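Uncharacterized protein (Bacteroides eggerthii DSM 20697, PDB 4ECO) is of unknown function but, as a leucine-rich repeat solenoid, probably offers a curved surface for binding other proteins. Local coordinates at residues N247-T252 with A271-Q276; L571-N576 with L592-N597. All blocks are in the same frame, centred on the assembly; numbering follows the deposited sequence.

Contact 1 of 2, residues N247-T252 with A271-Q276; sequences NLKDLT and ALPEMQ
Leu251 and Leu272 meet through their branch ends, CD2 of Leu251 lying 3.8 Å from CD2 of Leu272, with the two side chains running obliquely past each other. Leu251 carries CG anti to its backbone N (chi1 -172°), which brings CD2 to the Leu272 methyls; a flexible branched alkyl group suits this buried place. Beside it the backbones are bridged by a water that donates to the carbonyls O of Leu248 and O of Leu251 and accepts from N of Glu274, so two carbonyls and one N-H share one bridging water. Pro273, with no N-H to satisfy, sets CG and CD of its ring against O of Leu248, CD at 3.5 Å. Farther along, N of Gln276 donates to O of Thr252 at 2.7 Å, and the side chains of Thr252 and Gln276 run alongside each other in the same direction, CB of Thr252 3.7 Å from OE1 of Gln276. That oxygen accepts from Arg142; an alanine here would probably leave the Arg142 guanidinium without this acceptor and open a gap beside the Thr252 methyl. The two loops enter the neighbouring parallel strands 253-257 and 277-279, and Leu272 and Met275 (a selenomethionine) pack on Val254.

Contact 2 of 2, residues L571-N576 with L592-N597; sequences LQIGSN and LDIKDN
Leu571 and Gln572 pair in parallel with Leu592 and Asp593: N of Asp593 donates to O of Leu571 at 3.0 Å, and N of Ile573 donates to O of Asp593 at 2.9 Å. Leu571 and Leu592 extend beside one another in the same direction, CD2 of Leu571 3.8 Å from CD1 of Leu592, their branched ends suiting the buried interior. Two residues on, Ile573 and Ile594 meet at an angle instead, touching through their CG2 methyls. This is the leucine-rich repeat pattern, LxIxxN in successive turns, with leucine and isoleucine inward and asparagine closing the bend after the strand. Asn597 fills that role: its ND2 donates to O of Ile594 within its own turn and to O of Ile573 in the preceding one, the latter at 3.0 Å and 173°. Asn576 ND2 reaches the same Ile573 oxygen from the opposite face of the carbonyl plane, so two amides grip one acceptor. Gly574 passes close beside Asp593, where a beta carbon would collide with OD2; Asp593 OD1 meanwhile closes an Asx turn onto N of Lys595. Ser575, its OG anti to the backbone N (chi1 -163°), donates to OD2 of Asp596 at 3.0 Å, a carboxylate salt-bridged to Arg553.

How the contacts relate
Following the chain from the N terminus, contact 1 comes first: residues 247-252 lead into strand 253-257, and the chain returns at 271-276 just before strand 277-279, closing a loop of 18 residues. The chain then runs through many further parallel strands of the solenoid before contact 2, where segment 571-576 runs on from strand 570-572 and, after 15 intervening residues, segment 592-597 runs on from strand 591-593. The two loops are in series, neither nested nor crossed, on opposite sides of the chain's centre, their own centres about 63 Å apart. Contact 1 joins consecutive turns on the approach to their strands; contact 2 joins another pair of consecutive turns along their strands and the bends that follow.

Contact 1 of 2, residues N247-T252 with A271-Q276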
loop_
_atom_site.group_PDB
_atom_site.type_symbol
_atom_site.label_atom_id
_atom_site.label_comp_id
_atom_site.label_asym_id
_atom_site.label_seq_id
_atom_site.Cartn_x
_atom_site.Cartn_y
_atom_site.Cartn_z
ATOM N N ASN A 247 4.845 -7.526 32.779
ATOM C CA ASN A 247 4.461 -6.289 33.464
ATOM C C ASN A 247 4.273 -5.093 32.506
ATOM O O ASN A 247 3.650 -4.102 32.908
ATOM C CB ASN A 247 5.487 -5.944 34.535
ATOM C CG ASN A 247 5.585 -6.983 35.616
ATOM O OD1 ASN A 247 6.680 -7.381 35.996
ATOM N ND2 ASN A 247 4.445 -7.485 36.098
ATOM N N LEU A 248 4.753 -5.194 31.248
ATOM C CA LEU A 248 4.571 -4.151 30.242
ATOM C C LEU A 248 3.200 -4.351 29.559
ATOM O O LEU A 248 3.076 -4.738 28.381
ATOM C CB LEU A 248 5.741 -4.144 29.249
ATOM C CG LEU A 248 6.923 -3.228 29.626
ATOM C CD1 LEU A 248 7.601 -3.662 30.944
ATOM C CD2 LEU A 248 7.928 -3.172 28.502
ATOM N N LYS A 249 2.164 -4.089 30.358
ATOM C CA LYS A 249 0.755 -4.253 30.033
ATOM C C LYS A 249 0.228 -3.205 29.027
ATOM O O LYS A 249 -0.798 -3.445 28.391
ATOM C CB LYS A 249 -0.063 -4.160 31.331
ATOM C CG LYS A 249 0.252 -5.225 32.409
ATOM C CD LYS A 249 -0.242 -6.626 32.087
ATOM C CE LYS A 249 0.067 -7.599 33.196
ATOM N NZ LYS A 249 -0.052 -9.012 32.735
ATOM N N ASP A 250 0.916 -2.059 28.890
ATOM C CA ASP A 250 0.497 -0.964 28.021
ATOM C C ASP A 250 1.253 -0.922 26.681
ATOM O O ASP A 250 0.894 -0.108 25.818
ATOM C CB ASP A 250 0.686 0.376 28.751
ATOM C CG ASP A 250 -0.338 0.691 29.841
ATOM O OD1 ASP A 250 -1.351 -0.067 29.956
ATOM O OD2 ASP A 250 -0.153 1.723 30.550
ATOM N N LEU A 251 2.277 -1.786 26.499
ATOM C CA LEU A 251 3.082 -1.805 25.282
ATOM C C LEU A 251 2.303 -2.485 24.161
ATOM O O LEU A 251 2.253 -3.705 24.100
ATOM C CB LEU A 251 4.451 -2.481 25.544
ATOM C CG LEU A 251 5.475 -2.414 24.402
ATOM C CD1 LEU A 251 5.728 -0.994 23.930
ATOM C CD2 LEU A 251 6.769 -3.043 24.812
ATOM N N THR A 252 1.690 -1.671 23.280
ATOM C CA THR A 252 0.814 -2.078 22.171
ATOM C C THR A 252 1.455 -1.912 20.796
ATOM O O THR A 252 1.050 -2.587 19.853
ATOM C CB THR A 252 -0.504 -1.254 22.187
ATOM O OG1 THR A 252 -0.256 0.143 21.954
ATOM C CG2 THR A 252 -1.294 -1.440 23.463
ATOM N N ALA A 271 7.195 -12.657 24.352
ATOM C CA ALA A 271 7.062 -12.546 25.801
ATOM C C ALA A 271 6.115 -11.389 26.215
ATOM O O ALA A 271 5.776 -11.299 27.393
ATOM C CB ALA A 271 8.438 -12.346 26.439
ATOM N N LEU A 272 5.682 -10.526 25.279
ATOM C CA LEU A 272 4.814 -9.382 25.596
ATOM C C LEU A 272 3.345 -9.806 25.781
ATOM O O LEU A 272 2.859 -10.700 25.080
ATOM C CB LEU A 272 4.912 -8.277 24.519
ATOM C CG LEU A 272 6.279 -7.557 24.366
ATOM C CD1 LEU A 272 6.281 -6.672 23.156
ATOM C CD2 LEU A 272 6.661 -6.739 25.615
ATOM N N PRO A 273 2.609 -9.185 26.728
ATOM C CA PRO A 273 1.216 -9.621 26.948
ATOM C C PRO A 273 0.150 -8.905 26.087
ATOM O O PRO A 273 -0.914 -9.489 25.861
ATOM C CB PRO A 273 0.986 -9.290 28.428
ATOM C CG PRO A 273 1.917 -8.135 28.729
ATOM C CD PRO A 273 3.014 -8.141 27.703
ATOM N N GLU A 274 0.401 -7.642 25.648
ATOM C CA GLU A 274 -0.647 -6.863 24.998
ATOM C C GLU A 274 -0.245 -6.171 23.682
ATOM O O GLU A 274 -0.949 -5.237 23.266
ATOM C CB GLU A 274 -1.137 -5.783 25.994
ATOM C CG GLU A 274 -1.871 -6.317 27.221
ATOM C CD GLU A 274 -3.234 -6.940 26.977
ATOM O OE1 GLU A 274 -3.857 -6.643 25.926
ATOM O OE2 GLU A 274 -3.693 -7.700 27.862
HETATM N N MSE A 275 0.806 -6.653 22.989
HETATM C CA MSE A 275 1.250 -6.037 21.716
HETATM C C MSE A 275 0.143 -6.156 20.651
HETATM O O MSE A 275 -0.436 -7.229 20.509
HETATM C CB MSE A 275 2.567 -6.683 21.231
HETATM C CG MSE A 275 3.096 -6.104 19.917
HETATM SE SE MSE A 275 4.803 -6.862 19.421
HETATM C CE MSE A 275 4.341 -8.703 19.306
ATOM N N GLN A 276 -0.161 -5.048 19.946
ATOM C CA GLN A 276 -1.217 -4.964 18.919
ATOM C C GLN A 276 -0.623 -4.726 17.543
ATOM O O GLN A 276 -0.984 -5.424 16.599
ATOM C CB GLN A 276 -2.245 -3.859 19.246
ATOM C CG GLN A 276 -2.962 -4.078 20.575
ATOM C CD GLN A 276 -4.041 -3.081 20.872
ATOM O OE1 GLN A 276 -3.862 -1.872 20.760
ATOM N NE2 GLN A 276 -5.155 -3.568 21.378
HETATM O O HOH W 1 2.670 -5.668 25.895
#

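Contact 2 of 2, residues L571-N576 with L592-N597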
loop_
_atom_site.group_PDB
_atom_site.type_symbol
_atom_site.label_atom_id
_atom_site.label_comp_id
_atom_site.label_asym_id
_atom_site.label_seq_id
_atom_site.Cartn_x
_atom_site.Cartn_y
_atom_site.Cartn_z
ATOM N N LEU A 571 -11.752 12.046 -28.394
ATOM C CA LEU A 571 -11.617 10.931 -29.317
ATOM C C LEU A 571 -10.175 10.750 -29.705
ATOM O O LEU A 571 -9.570 11.647 -30.285
ATOM C CB LEU A 571 -12.484 11.090 -30.576
ATOM C CG LEU A 571 -12.256 10.044 -31.681
ATOM C CD1 LEU A 571 -12.668 8.627 -31.237
ATOM C CD2 LEU A 571 -12.962 10.442 -32.952
ATOM N N GLN A 572 -9.648 9.554 -29.437
ATOM C CA GLN A 572 -8.288 9.184 -29.792
ATOM C C GLN A 572 -8.333 8.124 -30.859
ATOM O O GLN A 572 -8.735 7.003 -30.572
ATOM C CB GLN A 572 -7.532 8.695 -28.564
ATOM C CG GLN A 572 -7.395 9.715 -27.452
ATOM C CD GLN A 572 -6.540 9.162 -26.333
ATOM O OE1 GLN A 572 -6.120 8.001 -26.346
ATOM N NE2 GLN A 572 -6.273 9.982 -25.330
ATOM N N ILE A 573 -7.958 8.478 -32.099
ATOM C CA ILE A 573 -7.982 7.560 -33.253
ATOM C C ILE A 573 -6.628 7.630 -34.015
ATOM O O ILE A 573 -6.517 7.160 -35.143
ATOM C CB ILE A 573 -9.215 7.894 -34.154
ATOM C CG1 ILE A 573 -9.575 6.739 -35.105
ATOM C CG2 ILE A 573 -9.137 9.282 -34.835
ATOM C CD1 ILE A 573 -11.001 6.771 -35.639
ATOM N N GLY A 574 -5.610 8.171 -33.362
ATOM C CA GLY A 574 -4.285 8.293 -33.942
ATOM C C GLY A 574 -3.573 6.980 -34.202
ATOM O O GLY A 574 -3.916 5.948 -33.616
ATOM N N SER A 575 -2.555 7.029 -35.094
ATOM C CA SER A 575 -1.673 5.931 -35.501
ATOM C C SER A 575 -2.502 4.758 -36.051
ATOM O O SER A 575 -2.385 3.621 -35.603
ATOM C CB SER A 575 -0.762 5.503 -34.352
ATOM O OG SER A 575 0.330 4.734 -34.822
ATOM N N ASN A 576 -3.353 5.064 -37.022
ATOM C CA ASN A 576 -4.183 4.093 -37.733
ATOM C C ASN A 576 -4.011 4.368 -39.227
ATOM O O ASN A 576 -2.986 4.939 -39.624
ATOM C CB ASN A 576 -5.668 4.167 -37.276
ATOM C CG ASN A 576 -5.951 3.558 -35.925
ATOM O OD1 ASN A 576 -5.774 2.368 -35.699
ATOM N ND2 ASN A 576 -6.479 4.341 -35.015
ATOM N N LEU A 592 -9.039 15.925 -29.710
ATOM C CA LEU A 592 -9.053 15.006 -30.842
ATOM C C LEU A 592 -7.646 14.664 -31.292
ATOM O O LEU A 592 -6.866 15.542 -31.675
ATOM C CB LEU A 592 -9.859 15.617 -32.003
ATOM C CG LEU A 592 -9.947 14.853 -33.328
ATOM C CD1 LEU A 592 -10.805 13.573 -33.209
ATOM C CD2 LEU A 592 -10.547 15.745 -34.375
ATOM N N ASP A 593 -7.331 13.372 -31.226
ATOM C CA ASP A 593 -6.061 12.830 -31.687
ATOM C C ASP A 593 -6.290 12.106 -32.989
ATOM O O ASP A 593 -6.945 11.059 -33.002
ATOM C CB ASP A 593 -5.409 11.898 -30.643
ATOM C CG ASP A 593 -4.315 11.006 -31.220
ATOM O OD1 ASP A 593 -3.436 11.528 -31.945
ATOM O OD2 ASP A 593 -4.376 9.786 -31.001
ATOM N N ILE A 594 -5.773 12.681 -34.081
ATOM C CA ILE A 594 -5.844 12.085 -35.413
ATOM C C ILE A 594 -4.428 11.901 -35.958
ATOM O O ILE A 594 -4.266 11.560 -37.131
ATOM C CB ILE A 594 -6.723 12.925 -36.392
ATOM C CG1 ILE A 594 -6.219 14.399 -36.511
ATOM C CG2 ILE A 594 -8.220 12.821 -36.037
ATOM C CD1 ILE A 594 -6.721 15.180 -37.699
ATOM N N LYS A 595 -3.408 12.154 -35.117
ATOM C CA LYS A 595 -1.994 12.149 -35.497
ATOM C C LYS A 595 -1.585 10.792 -36.032
ATOM O O LYS A 595 -2.070 9.775 -35.553
ATOM C CB LYS A 595 -1.098 12.571 -34.322
ATOM C CG LYS A 595 0.285 13.031 -34.747
ATOM C CD LYS A 595 1.058 13.664 -33.591
ATOM C CE LYS A 595 2.493 14.020 -33.932
ATOM N NZ LYS A 595 2.583 15.110 -34.942
ATOM N N ASP A 596 -0.732 10.795 -37.074
ATOM C CA ASP A 596 -0.209 9.609 -37.749
ATOM C C ASP A 596 -1.369 8.802 -38.372
ATOM O O ASP A 596 -1.680 7.688 -37.964
ATOM C CB ASP A 596 0.661 8.752 -36.801
ATOM C CG ASP A 596 1.344 7.556 -37.441
ATOM O OD1 ASP A 596 1.544 7.572 -38.677
ATOM O OD2 ASP A 596 1.684 6.609 -36.706
ATOM N N ASN A 597 -2.018 9.417 -39.355
ATOM C CA ASN A 597 -3.084 8.869 -40.205
ATOM C C ASN A 597 -2.801 9.482 -41.554
ATOM O O ASN A 597 -3.430 10.468 -41.935
ATOM C CB ASN A 597 -4.485 9.186 -39.638
ATOM C CG ASN A 597 -4.978 8.231 -38.585
ATOM O OD1 ASN A 597 -5.304 7.087 -38.869
ATOM N ND2 ASN A 597 -5.155 8.713 -37.368
#